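Local coordinates for protein probable Rab-related GTPase (Acanthamoeba polyphaga mimivirus, PDB 5XC5) that binds GTP together with a magnesium ion as a small GTPase of the Rab family, and may take part in protein transport, at residues I38-A43 / W60-L65; V16-I21 / L83-V88; Y6-I11 / L55-W60. The protein carries 1 engineered substitution. One frame throughout, in Å; residues are numbered along the deposited sequence.

Interaction 1 (I38-A43 / W60-L65); sequences IGAAFA and WDTAGL. Engineered in segment 60-65: Leu65 (natural residue Gln). With GTP (guanosine-5'-triphosphate), chain B.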
loop_
_atom_site.group_PDB
_atom_site.type_symbol
_atom_site.label_atom_id
_atom_site.label_comp_id
_atom_site.label_asym_id
_atom_site.label_seq_id
_atom_site.Cartn_x
_atom_site.Cartn_y
_atom_site.Cartn_z
ATOM N N ILE A 38 1.557 14.611 -5.306
ATOM C CA ILE A 38 0.584 15.164 -6.243
ATOM C C ILE A 38 0.539 14.245 -7.462
ATOM O O ILE A 38 -0.207 13.252 -7.462
ATOM C CB ILE A 38 0.893 16.629 -6.602
ATOM C CG1 ILE A 38 1.077 17.436 -5.318
ATOM C CG2 ILE A 38 -0.242 17.216 -7.456
ATOM C CD1 ILE A 38 1.259 18.937 -5.533
ATOM N N GLY A 39 1.335 14.531 -8.480
ATOM C CA GLY A 39 1.503 13.560 -9.551
ATOM C C GLY A 39 2.110 12.282 -9.005
ATOM O O GLY A 39 2.967 12.311 -8.122
ATOM N N ALA A 40 1.682 11.147 -9.557
ATOM C CA ALA A 40 2.202 9.873 -9.079
ATOM C C ALA A 40 3.693 9.780 -9.380
ATOM O O ALA A 40 4.165 10.270 -10.408
ATOM C CB ALA A 40 1.452 8.712 -9.738
ATOM N N ALA A 41 4.435 9.168 -8.468
ATOM C CA ALA A 41 5.884 9.077 -8.570
ATOM C C ALA A 41 6.283 7.622 -8.756
ATOM O O ALA A 41 5.742 6.725 -8.095
ATOM C CB ALA A 41 6.554 9.657 -7.323
ATOM N N PHE A 42 7.237 7.393 -9.649
ATOM C CA PHE A 42 7.620 6.054 -10.060
ATOM C C PHE A 42 8.979 5.663 -9.494
ATOM O O PHE A 42 9.888 6.494 -9.377
ATOM C CB PHE A 42 7.703 5.957 -11.583
ATOM C CG PHE A 42 8.026 4.589 -12.067
ATOM C CD1 PHE A 42 7.046 3.608 -12.114
ATOM C CD2 PHE A 42 9.321 4.258 -12.446
ATOM C CE1 PHE A 42 7.338 2.334 -12.556
ATOM C CE2 PHE A 42 9.614 2.971 -12.884
ATOM C CZ PHE A 42 8.624 2.018 -12.942
ATOM N N ALA A 43 9.118 4.378 -9.172
ATOM C CA ALA A 43 10.414 3.792 -8.863
ATOM C C ALA A 43 10.342 2.310 -9.183
ATOM O O ALA A 43 9.270 1.704 -9.133
ATOM C CB ALA A 43 10.786 3.988 -7.393
ATOM N N TRP A 60 4.210 2.670 -8.437
ATOM C CA TRP A 60 3.670 4.019 -8.537
ATOM C C TRP A 60 3.108 4.416 -7.177
ATOM O O TRP A 60 2.226 3.732 -6.638
ATOM C CB TRP A 60 2.579 4.094 -9.607
ATOM C CG TRP A 60 3.097 4.099 -11.020
ATOM C CD1 TRP A 60 3.170 3.036 -11.869
ATOM C CD2 TRP A 60 3.597 5.229 -11.740
ATOM N NE1 TRP A 60 3.693 3.436 -13.084
ATOM C CE2 TRP A 60 3.968 4.775 -13.026
ATOM C CE3 TRP A 60 3.787 6.574 -11.418
ATOM C CZ2 TRP A 60 4.501 5.628 -13.995
ATOM C CZ3 TRP A 60 4.324 7.421 -12.381
ATOM C CH2 TRP A 60 4.676 6.943 -13.652
ATOM N N ASP A 61 3.628 5.507 -6.629
ATOM C CA ASP A 61 3.198 6.080 -5.360
ATOM C C ASP A 61 2.257 7.238 -5.685
ATOM O O ASP A 61 2.670 8.204 -6.332
ATOM C CB ASP A 61 4.449 6.588 -4.638
ATOM C CG ASP A 61 4.139 7.275 -3.324
ATOM O OD1 ASP A 61 3.051 7.021 -2.762
ATOM O OD2 ASP A 61 4.994 8.069 -2.857
ATOM N N THR A 62 0.994 7.132 -5.278
ATOM C CA THR A 62 -0.041 8.051 -5.751
ATOM C C THR A 62 -0.490 9.009 -4.654
ATOM O O THR A 62 -0.211 8.821 -3.470
ATOM C CB THR A 62 -1.262 7.296 -6.301
ATOM O OG1 THR A 62 -1.953 6.647 -5.225
ATOM C CG2 THR A 62 -0.863 6.258 -7.321
ATOM N N ALA A 63 -1.218 10.041 -5.074
ATOM C CA ALA A 63 -1.735 11.055 -4.162
ATOM C C ALA A 63 -2.973 10.565 -3.416
ATOM O O ALA A 63 -3.901 10.004 -4.013
ATOM C CB ALA A 63 -2.131 12.299 -4.956
ATOM N N GLY A 64 -3.004 10.844 -2.111
ATOM C CA GLY A 64 -4.185 10.628 -1.300
ATOM C C GLY A 64 -5.055 11.853 -1.084
ATOM O O GLY A 64 -6.206 11.713 -0.661
ATOM N N LEU A 65 -4.538 13.050 -1.369
ATOM C CA LEU A 65 -5.335 14.260 -1.194
ATOM C C LEU A 65 -6.546 14.232 -2.113
ATOM O O LEU A 65 -6.449 13.887 -3.293
ATOM C CB LEU A 65 -4.496 15.499 -1.485
ATOM C CG LEU A 65 -3.518 15.887 -0.371
ATOM C CD1 LEU A 65 -2.537 16.885 -0.926
ATOM C CD2 LEU A 65 -4.226 16.455 0.848
HETATM P PG GTP B . -0.035 11.747 0.572
HETATM O O1G GTP B . 1.104 11.729 -0.429
HETATM O O2G GTP B . -0.440 13.144 0.940
HETATM O O3G GTP B . -1.213 10.910 0.122
HETATM O O3B GTP B . 0.467 11.129 2.007
HETATM P PB GTP B . 1.303 9.760 2.249
HETATM O O1B GTP B . 2.320 9.543 1.146
HETATM O O2B GTP B . 0.354 8.612 2.452
HETATM O O3A GTP B . 1.986 9.961 3.700
HETATM P PA GTP B . 3.528 10.398 3.975
HETATM O O1A GTP B . 4.480 9.237 3.664
HETATM O O2A GTP B . 3.831 11.742 3.280
HETATM O "O5'" GTP B . 3.493 10.557 5.592
HETATM C "C5'" GTP B . 2.688 11.537 6.216
HETATM C "C4'" GTP B . 3.232 11.822 7.615
HETATM O "O4'" GTP B . 3.054 10.647 8.393
HETATM C "C3'" GTP B . 4.712 12.153 7.642
HETATM O "O3'" GTP B . 4.964 13.165 8.607
HETATM C "C2'" GTP B . 5.354 10.859 8.094
HETATM O "O2'" GTP B . 6.571 11.062 8.775
HETATM C "C1'" GTP B . 4.282 10.267 8.985
HETATM N N9 GTP B . 4.399 8.802 8.983
HETATM C C8 GTP B . 4.550 7.974 7.902
HETATM N N7 GTP B . 4.608 6.696 8.330
HETATM C C5 GTP B . 4.501 6.705 9.684
HETATM C C6 GTP B . 4.497 5.692 10.637
HETATM O O6 GTP B . 4.608 4.484 10.363
HETATM N N1 GTP B . 4.371 6.072 11.952
HETATM C C2 GTP B . 4.234 7.390 12.335
HETATM N N2 GTP B . 4.111 7.666 13.628
HETATM N N3 GTP B . 4.228 8.400 11.401
HETATM C C4 GTP B . 4.368 8.030 10.101
HETATM O O HOH W 1 -1.326 10.629 -7.966
#

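Interaction 2 (V16-I21 / L83-V88); sequences VGKSSI and LVVFDV. With MG (magnesium ion), chain C; GTP (guanosine-5'-triphosphate), chain B.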
loop_
_atom_site.group_PDB
_atom_site.type_symbol
_atom_site.label_atom_id
_atom_site.label_comp_id
_atom_site.label_asym_id
_atom_site.label_seq_id
_atom_site.Cartn_x
_atom_site.Cartn_y
_atom_site.Cartn_z
ATOM N N VAL A 16 -1.327 8.873 5.302
ATOM C CA VAL A 16 -1.297 7.543 5.915
ATOM C C VAL A 16 0.088 6.912 5.901
ATOM O O VAL A 16 0.302 5.918 6.613
ATOM C CB VAL A 16 -2.338 6.586 5.303
ATOM C CG1 VAL A 16 -3.751 7.132 5.481
ATOM C CG2 VAL A 16 -2.045 6.324 3.836
ATOM N N GLY A 17 1.016 7.445 5.111
ATOM C CA GLY A 17 2.367 6.946 5.035
ATOM C C GLY A 17 2.753 6.164 3.776
ATOM O O GLY A 17 3.762 5.457 3.810
ATOM N N LYS A 18 2.004 6.303 2.672
ATOM C CA LYS A 18 2.356 5.602 1.437
ATOM C C LYS A 18 3.778 5.941 0.990
ATOM O O LYS A 18 4.581 5.046 0.699
ATOM C CB LYS A 18 1.358 5.959 0.334
ATOM C CG LYS A 18 -0.082 5.557 0.648
ATOM C CD LYS A 18 -1.034 5.988 -0.471
ATOM C CE LYS A 18 -1.038 7.501 -0.701
ATOM N NZ LYS A 18 -1.606 8.297 0.435
ATOM N N SER A 19 4.101 7.234 0.899
ATOM C CA SER A 19 5.419 7.621 0.404
ATOM C C SER A 19 6.521 7.206 1.369
ATOM O O SER A 19 7.606 6.795 0.942
ATOM C CB SER A 19 5.476 9.124 0.134
ATOM O OG SER A 19 4.516 9.503 -0.834
ATOM N N SER A 20 6.257 7.301 2.670
ATOM C CA SER A 20 7.232 6.863 3.664
ATOM C C SER A 20 7.526 5.372 3.538
ATOM O O SER A 20 8.689 4.951 3.603
ATOM C CB SER A 20 6.719 7.204 5.059
ATOM O OG SER A 20 6.588 8.603 5.205
ATOM N N ILE A 21 6.484 4.565 3.319
ATOM C CA ILE A 21 6.662 3.133 3.101
ATOM C C ILE A 21 7.510 2.872 1.860
ATOM O O ILE A 21 8.463 2.086 1.895
ATOM C CB ILE A 21 5.290 2.441 3.019
ATOM C CG1 ILE A 21 4.682 2.301 4.417
ATOM C CG2 ILE A 21 5.416 1.093 2.348
ATOM C CD1 ILE A 21 3.192 1.965 4.399
ATOM N N LEU A 83 -1.204 -1.973 -2.912
ATOM C CA LEU A 83 -1.167 -1.747 -1.476
ATOM C C LEU A 83 -2.158 -0.631 -1.169
ATOM O O LEU A 83 -2.033 0.474 -1.712
ATOM C CB LEU A 83 0.243 -1.318 -1.074
ATOM C CG LEU A 83 1.370 -2.333 -1.339
ATOM C CD1 LEU A 83 2.721 -1.702 -1.098
ATOM C CD2 LEU A 83 1.227 -3.551 -0.446
ATOM N N VAL A 84 -3.146 -0.916 -0.318
ATOM C CA VAL A 84 -4.099 0.098 0.129
ATOM C C VAL A 84 -3.771 0.424 1.579
ATOM O O VAL A 84 -3.988 -0.399 2.474
ATOM C CB VAL A 84 -5.552 -0.371 -0.011
ATOM C CG1 VAL A 84 -6.508 0.776 0.322
ATOM C CG2 VAL A 84 -5.812 -0.869 -1.427
ATOM N N VAL A 85 -3.248 1.627 1.817
ATOM C CA VAL A 85 -2.675 1.995 3.106
ATOM C C VAL A 85 -3.658 2.857 3.886
ATOM O O VAL A 85 -4.342 3.715 3.314
ATOM C CB VAL A 85 -1.335 2.723 2.883
ATOM C CG1 VAL A 85 -0.628 2.965 4.204
ATOM C CG2 VAL A 85 -0.446 1.918 1.932
ATOM N N PHE A 86 -3.732 2.623 5.198
ATOM C CA PHE A 86 -4.442 3.526 6.099
ATOM C C PHE A 86 -3.640 3.685 7.387
ATOM O O PHE A 86 -2.672 2.969 7.641
ATOM C CB PHE A 86 -5.887 3.071 6.359
ATOM C CG PHE A 86 -5.996 1.906 7.306
ATOM C CD1 PHE A 86 -5.908 0.603 6.830
ATOM C CD2 PHE A 86 -6.210 2.110 8.669
ATOM C CE1 PHE A 86 -6.020 -0.471 7.683
ATOM C CE2 PHE A 86 -6.313 1.025 9.532
ATOM C CZ PHE A 86 -6.204 -0.265 9.030
ATOM N N ASP A 87 -4.069 4.636 8.210
ATOM C CA ASP A 87 -3.400 4.993 9.464
ATOM C C ASP A 87 -4.290 4.483 10.590
ATOM O O ASP A 87 -5.474 4.831 10.642
ATOM C CB ASP A 87 -3.276 6.524 9.476
ATOM C CG ASP A 87 -2.799 7.132 10.796
ATOM O OD1 ASP A 87 -2.768 6.477 11.856
ATOM O OD2 ASP A 87 -2.484 8.346 10.743
ATOM N N VAL A 88 -3.729 3.650 11.473
ATOM C CA VAL A 88 -4.528 3.019 12.527
ATOM C C VAL A 88 -5.162 4.021 13.484
ATOM O O VAL A 88 -6.130 3.672 14.171
ATOM C CB VAL A 88 -3.753 1.930 13.303
ATOM C CG1 VAL A 88 -3.430 0.748 12.402
ATOM C CG2 VAL A 88 -2.492 2.512 13.925
HETATM MG MG MG C . 2.748 10.542 -0.570
HETATM P PG GTP B . -0.035 11.747 0.572
HETATM O O1G GTP B . 1.104 11.729 -0.429
HETATM O O2G GTP B . -0.440 13.144 0.940
HETATM O O3G GTP B . -1.213 10.910 0.122
HETATM O O3B GTP B . 0.467 11.129 2.007
HETATM P PB GTP B . 1.303 9.760 2.249
HETATM O O1B GTP B . 2.320 9.543 1.146
HETATM O O2B GTP B . 0.354 8.612 2.452
HETATM O O3A GTP B . 1.986 9.961 3.700
HETATM P PA GTP B . 3.528 10.398 3.975
HETATM O O1A GTP B . 4.480 9.237 3.664
HETATM O O2A GTP B . 3.831 11.742 3.280
HETATM O "O5'" GTP B . 3.493 10.557 5.592
HETATM C "C5'" GTP B . 2.688 11.537 6.216
HETATM C "C4'" GTP B . 3.232 11.822 7.615
HETATM O "O4'" GTP B . 3.054 10.647 8.393
HETATM C "C3'" GTP B . 4.712 12.153 7.642
HETATM O "O3'" GTP B . 4.964 13.165 8.607
HETATM C "C2'" GTP B . 5.354 10.859 8.094
HETATM O "O2'" GTP B . 6.571 11.062 8.775
HETATM C "C1'" GTP B . 4.282 10.267 8.985
HETATM N N9 GTP B . 4.399 8.802 8.983
HETATM C C8 GTP B . 4.550 7.974 7.902
HETATM N N7 GTP B . 4.608 6.696 8.330
HETATM C C5 GTP B . 4.501 6.705 9.684
HETATM C C6 GTP B . 4.497 5.692 10.637
HETATM O O6 GTP B . 4.608 4.484 10.363
HETATM N N1 GTP B . 4.371 6.072 11.952
HETATM C C2 GTP B . 4.234 7.390 12.335
HETATM N N2 GTP B . 4.111 7.666 13.628
HETATM N N3 GTP B . 4.228 8.400 11.401
HETATM C C4 GTP B . 4.368 8.030 10.101
HETATM O O HOH W 2 1.729 8.989 -1.654
HETATM O O HOH W 3 3.854 11.904 0.556
#

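Interaction 3 (Y6-I11 / L55-W60); sequences YKIILI and LKLNIW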
loop_
_atom_site.group_PDB
_atom_site.type_symbol
_atom_site.label_atom_id
_atom_site.label_comp_id
_atom_site.label_asym_id
_atom_site.label_seq_id
_atom_site.Cartn_x
_atom_site.Cartn_y
_atom_site.Cartn_z
ATOM N N TYR A 6 6.284 -5.912 -12.960
ATOM C CA TYR A 6 5.015 -6.095 -12.270
ATOM C C TYR A 6 4.560 -4.754 -11.715
ATOM O O TYR A 6 5.210 -4.200 -10.826
ATOM C CB TYR A 6 5.178 -7.102 -11.128
ATOM C CG TYR A 6 5.492 -8.501 -11.599
ATOM C CD1 TYR A 6 6.775 -8.856 -11.993
ATOM C CD2 TYR A 6 4.494 -9.461 -11.668
ATOM C CE1 TYR A 6 7.055 -10.142 -12.447
ATOM C CE2 TYR A 6 4.769 -10.752 -12.109
ATOM C CZ TYR A 6 6.050 -11.078 -12.495
ATOM O OH TYR A 6 6.317 -12.362 -12.939
ATOM N N LYS A 7 3.436 -4.245 -12.223
ATOM C CA LYS A 7 2.948 -2.935 -11.806
ATOM C C LYS A 7 2.281 -3.022 -10.436
ATOM O O LYS A 7 1.292 -3.737 -10.260
ATOM C CB LYS A 7 1.988 -2.345 -12.837
ATOM C CG LYS A 7 1.367 -1.017 -12.382
ATOM C CD LYS A 7 0.599 -0.313 -13.491
ATOM C CE LYS A 7 -0.057 0.958 -12.958
ATOM N NZ LYS A 7 -0.730 1.750 -14.038
ATOM N N ILE A 8 2.838 -2.297 -9.474
ATOM C CA ILE A 8 2.320 -2.202 -8.115
ATOM C C ILE A 8 1.985 -0.741 -7.865
ATOM O O ILE A 8 2.822 0.135 -8.111
ATOM C CB ILE A 8 3.369 -2.657 -7.077
ATOM C CG1 ILE A 8 4.061 -3.960 -7.488
ATOM C CG2 ILE A 8 2.755 -2.723 -5.662
ATOM C CD1 ILE A 8 3.148 -5.139 -7.587
ATOM N N ILE A 9 0.781 -0.472 -7.361
ATOM C CA ILE A 9 0.422 0.888 -6.961
ATOM C C ILE A 9 0.154 0.940 -5.461
ATOM O O ILE A 9 -0.339 -0.025 -4.863
ATOM C CB ILE A 9 -0.776 1.469 -7.744
ATOM C CG1 ILE A 9 -2.059 0.685 -7.454
ATOM C CG2 ILE A 9 -0.466 1.561 -9.234
ATOM C CD1 ILE A 9 -3.293 1.296 -8.090
ATOM N N LEU A 10 0.461 2.087 -4.858
ATOM C CA LEU A 10 0.071 2.389 -3.486
ATOM C C LEU A 10 -1.011 3.450 -3.540
ATOM O O LEU A 10 -0.808 4.518 -4.136
ATOM C CB LEU A 10 1.239 2.915 -2.651
ATOM C CG LEU A 10 2.323 1.895 -2.342
ATOM C CD1 LEU A 10 3.354 1.898 -3.445
ATOM C CD2 LEU A 10 2.950 2.184 -0.965
ATOM N N ILE A 11 -2.159 3.149 -2.929
ATOM C CA ILE A 11 -3.273 4.082 -2.831
ATOM C C ILE A 11 -3.743 4.134 -1.382
ATOM O O ILE A 11 -3.472 3.229 -0.589
ATOM C CB ILE A 11 -4.437 3.727 -3.778
ATOM C CG1 ILE A 11 -5.082 2.406 -3.362
ATOM C CG2 ILE A 11 -3.949 3.625 -5.225
ATOM C CD1 ILE A 11 -6.215 1.933 -4.305
ATOM N N LEU A 55 12.105 -10.666 -9.903
ATOM C CA LEU A 55 10.926 -9.909 -10.298
ATOM C C LEU A 55 11.263 -8.429 -10.247
ATOM O O LEU A 55 11.858 -7.952 -9.275
ATOM C CB LEU A 55 9.727 -10.185 -9.375
ATOM C CG LEU A 55 9.039 -11.546 -9.383
ATOM C CD1 LEU A 55 9.947 -12.637 -8.891
ATOM C CD2 LEU A 55 7.777 -11.493 -8.540
ATOM N N LYS A 56 10.888 -7.714 -11.296
ATOM C CA LYS A 56 11.000 -6.267 -11.324
ATOM C C LYS A 56 9.674 -5.682 -10.855
ATOM O O LYS A 56 8.635 -5.884 -11.497
ATOM C CB LYS A 56 11.311 -5.798 -12.741
ATOM C CG LYS A 56 11.789 -4.363 -12.862
ATOM C CD LYS A 56 12.307 -4.135 -14.269
ATOM C CE LYS A 56 12.777 -2.723 -14.504
ATOM N NZ LYS A 56 11.662 -1.731 -14.595
ATOM N N LEU A 57 9.709 -4.975 -9.730
ATOM C CA LEU A 57 8.547 -4.249 -9.238
ATOM C C LEU A 57 8.566 -2.857 -9.856
ATOM O O LEU A 57 9.539 -2.118 -9.695
ATOM C CB LEU A 57 8.585 -4.152 -7.713
ATOM C CG LEU A 57 8.643 -5.487 -6.962
ATOM C CD1 LEU A 57 8.679 -5.260 -5.471
ATOM C CD2 LEU A 57 7.466 -6.365 -7.331
ATOM N N ASN A 58 7.487 -2.505 -10.555
ATOM C CA ASN A 58 7.299 -1.180 -11.142
ATOM C C ASN A 58 6.250 -0.488 -10.270
ATOM O O ASN A 58 5.057 -0.804 -10.354
ATOM C CB ASN A 58 6.841 -1.313 -12.593
ATOM C CG ASN A 58 7.925 -1.879 -13.495
ATOM O OD1 ASN A 58 9.115 -1.658 -13.257
ATOM N ND2 ASN A 58 7.518 -2.590 -14.539
ATOM N N ILE A 59 6.699 0.439 -9.424
ATOM C CA ILE A 59 5.917 0.949 -8.301
ATOM C C ILE A 59 5.505 2.387 -8.579
ATOM O O ILE A 59 6.351 3.231 -8.882
ATOM C CB ILE A 59 6.736 0.879 -7.004
ATOM C CG1 ILE A 59 7.157 -0.564 -6.730
ATOM C CG2 ILE A 59 5.945 1.468 -5.847
ATOM C CD1 ILE A 59 8.223 -0.700 -5.654
ATOM N N TRP A 60 4.210 2.670 -8.437
ATOM C CA TRP A 60 3.670 4.019 -8.537
ATOM C C TRP A 60 3.108 4.416 -7.177
ATOM O O TRP A 60 2.226 3.732 -6.638
ATOM C CB TRP A 60 2.579 4.094 -9.607
ATOM C CG TRP A 60 3.097 4.099 -11.020
ATOM C CD1 TRP A 60 3.170 3.036 -11.869
ATOM C CD2 TRP A 60 3.597 5.229 -11.740
ATOM N NE1 TRP A 60 3.693 3.436 -13.084
ATOM C CE2 TRP A 60 3.968 4.775 -13.026
ATOM C CE3 TRP A 60 3.787 6.574 -11.418
ATOM C CZ2 TRP A 60 4.501 5.628 -13.995
ATOM C CZ3 TRP A 60 4.324 7.421 -12.381
ATOM C CH2 TRP A 60 4.676 6.943 -13.652
#

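Interaction 1 (I38-A43 / W60-L65)
Phe42 lies over one face of the Trp60 indole. Its CB stands almost on the normal of the six-membered ring, 3.7 Å from the centroid, a CH-pi contact, and Phe42 CD1 comes down toward the rim at 3.4 Å from Trp60 CE2. With the ring planes at 56°, the aromatic pair is oblique, neither a stack nor T-shaped. At the indole edge, near its plane, the Ala40 carbonyl faces CZ3, and Ala40 CB meets Trp60 CE3 at 3.6 Å. These groups sit on the antiparallel beta hairpin of strands 41-48 and 54-61, where it opens into the two switch regions of the small GTPase fold. Residues 38-42 probably belong to the effector region, as in other small GTPases, while 61-64 form the Asp-x-x-Gly motif, followed by the engineered Leu65.

Phe42 and Trp60 form a non-hydrogen-bonded pair with both side chains on the same face of the sheet. Their first torsions differ: Phe42 CG is anti to the backbone N (chi1 -177°), whereas Trp60 CG is anti to the carbonyl carbon, and this brings the rings together. The neighbouring pair, Ala41 with Asp61, is hydrogen-bonded in both directions: Ala41 N reaches Asp61 O at 2.9 Å, and Asp61 N gives a nearly straight bond (176°) to Ala41 O at 2.8 Å. On the face away from the rings, Asp61 OD2 bonds Ser19 OG, a magnesium ligand, and thus probably orients it from the second shell.

Past the ends of the paired strands, a water links the two loops, donating to Ile38 O at 2.9 Å and accepting from Ala63 N at 3.0 Å. One residue further on, the backbone N-H of Gly64 holds the gamma-phosphate, its N 2.9 Å from GTP O3G.

Interaction 2 (V16-I21 / L83-V88)
Oxygen O2B of the GTP beta-phosphate is gripped by three N-H donors, two of them from Lys18, whose aliphatic chain lies against Val85. Lys18 N stands 2.8 Å from GTP O2B, and Lys18 NZ and Gly17 N bond the same oxygen. The lysine chain bends at its outer two torsions (chi3 -60°, chi4 -67°), and this turns NZ back to bridge two phosphates, with GTP O3G 2.7 Å from NZ. Gly12 O is a further partner of NZ.

This is the P-loop at the start of helix 18-26, with Gly17 at the N-cap. Ser19 OG binds the magnesium ion at 2.1 Å, alongside GTP O1G, GTP O1B, two waters and Thr37. Ser20 holds GTP O1A with both its backbone N and its OG.

The loop is seated on strand 81-87 by van der Waals contact of aliphatic groups; no hydrogen bond runs between the two segments. The lysine chain slants over Val85, with Lys18 CG 3.8 Å from Val85 CB. Val16 lays its two methyls along the strand: CG2 meets Val85 CG1 at 3.7 Å, and CG1 lies on the backbone at Phe86 and Asp87. Ile21 CD1 and Val85 CG1 approach tip to tip at 4.0 Å.

The chemistry is therefore two-sided. Buried aliphatic groups seat the loop on the sheet, while the backbone amides, the lysine and the magnesium ion probably offset the phosphate charge together.

Interaction 3 (Y6-I11 / L55-W60)
Tyr6 and Leu55 cross obliquely at the start of a parallel strand pair, 6-12 beside 54-61, in the central sheet of the G domain. Leu55 CD2 lies over one face of the tyrosine ring, offset toward the rim, and Leu55 CG is 3.9 Å from Tyr6 CE1. The ring edge is turned to the Lys56 carbonyl, with Tyr6 CD1 3.5 Å from Lys56 O. Five backbone hydrogen bonds, from Tyr6 N to Lys56 O through to Leu10 N to Trp60 O, join the strands.

On the face of Lys7 and Ile9, Lys7 runs out fully extended; its CE passes Trp60 CD1 at 4.0 Å before NZ bonds the carbonyls of Tyr75 and Thr77. Ile9 branches unequally: CG1 sits between the backbone N and carbonyl carbon (chi1 65°) and leads away, leaving CG2 to touch Trp60 CB at 4.0 Å. Back toward the start of the pair on this face, and within segment 55-60, Lys56 NZ donates to Asn58 OD1 at 2.9 Å, in the amide plane and on a lone pair.

The opposite face is largely apolar and meets helices 18-26 and 154-169. There Ile8 CG1 is 4.2 Å from Leu57 CD2. Nearer the nucleotide site, Leu10 CG lies anti to its carbonyl carbon (chi1 -69°), and the end of the side chain comes over to the other strand, Leu10 CD1 touching Ile59 CG2 at 3.6 Å.

The three contacts descend from a partly exposed margin to the buried centre of one domain. Interaction 1 joins strand 41-48, one of the two edge strands, to 54-61, and interaction 3 fixes the other side of strand 54-61 to strand 6-12; they share Trp60, and both rest on backbone hydrogen bonds, between antiparallel strands in one and parallel strands in the other. Interaction 2, wholly buried, has no such bond across its segments and relies on aliphatic packing. Its strand 81-87 is nevertheless bonded to 6-12 through Leu83 N to Ile9 O. Interactions 1 and 2 converge on GTP, interaction 2 through P-loop amides and Lys18, interaction 1 through Gly64, and Thr62 OG1 ties interaction 1 to Leu10 O of interaction 3.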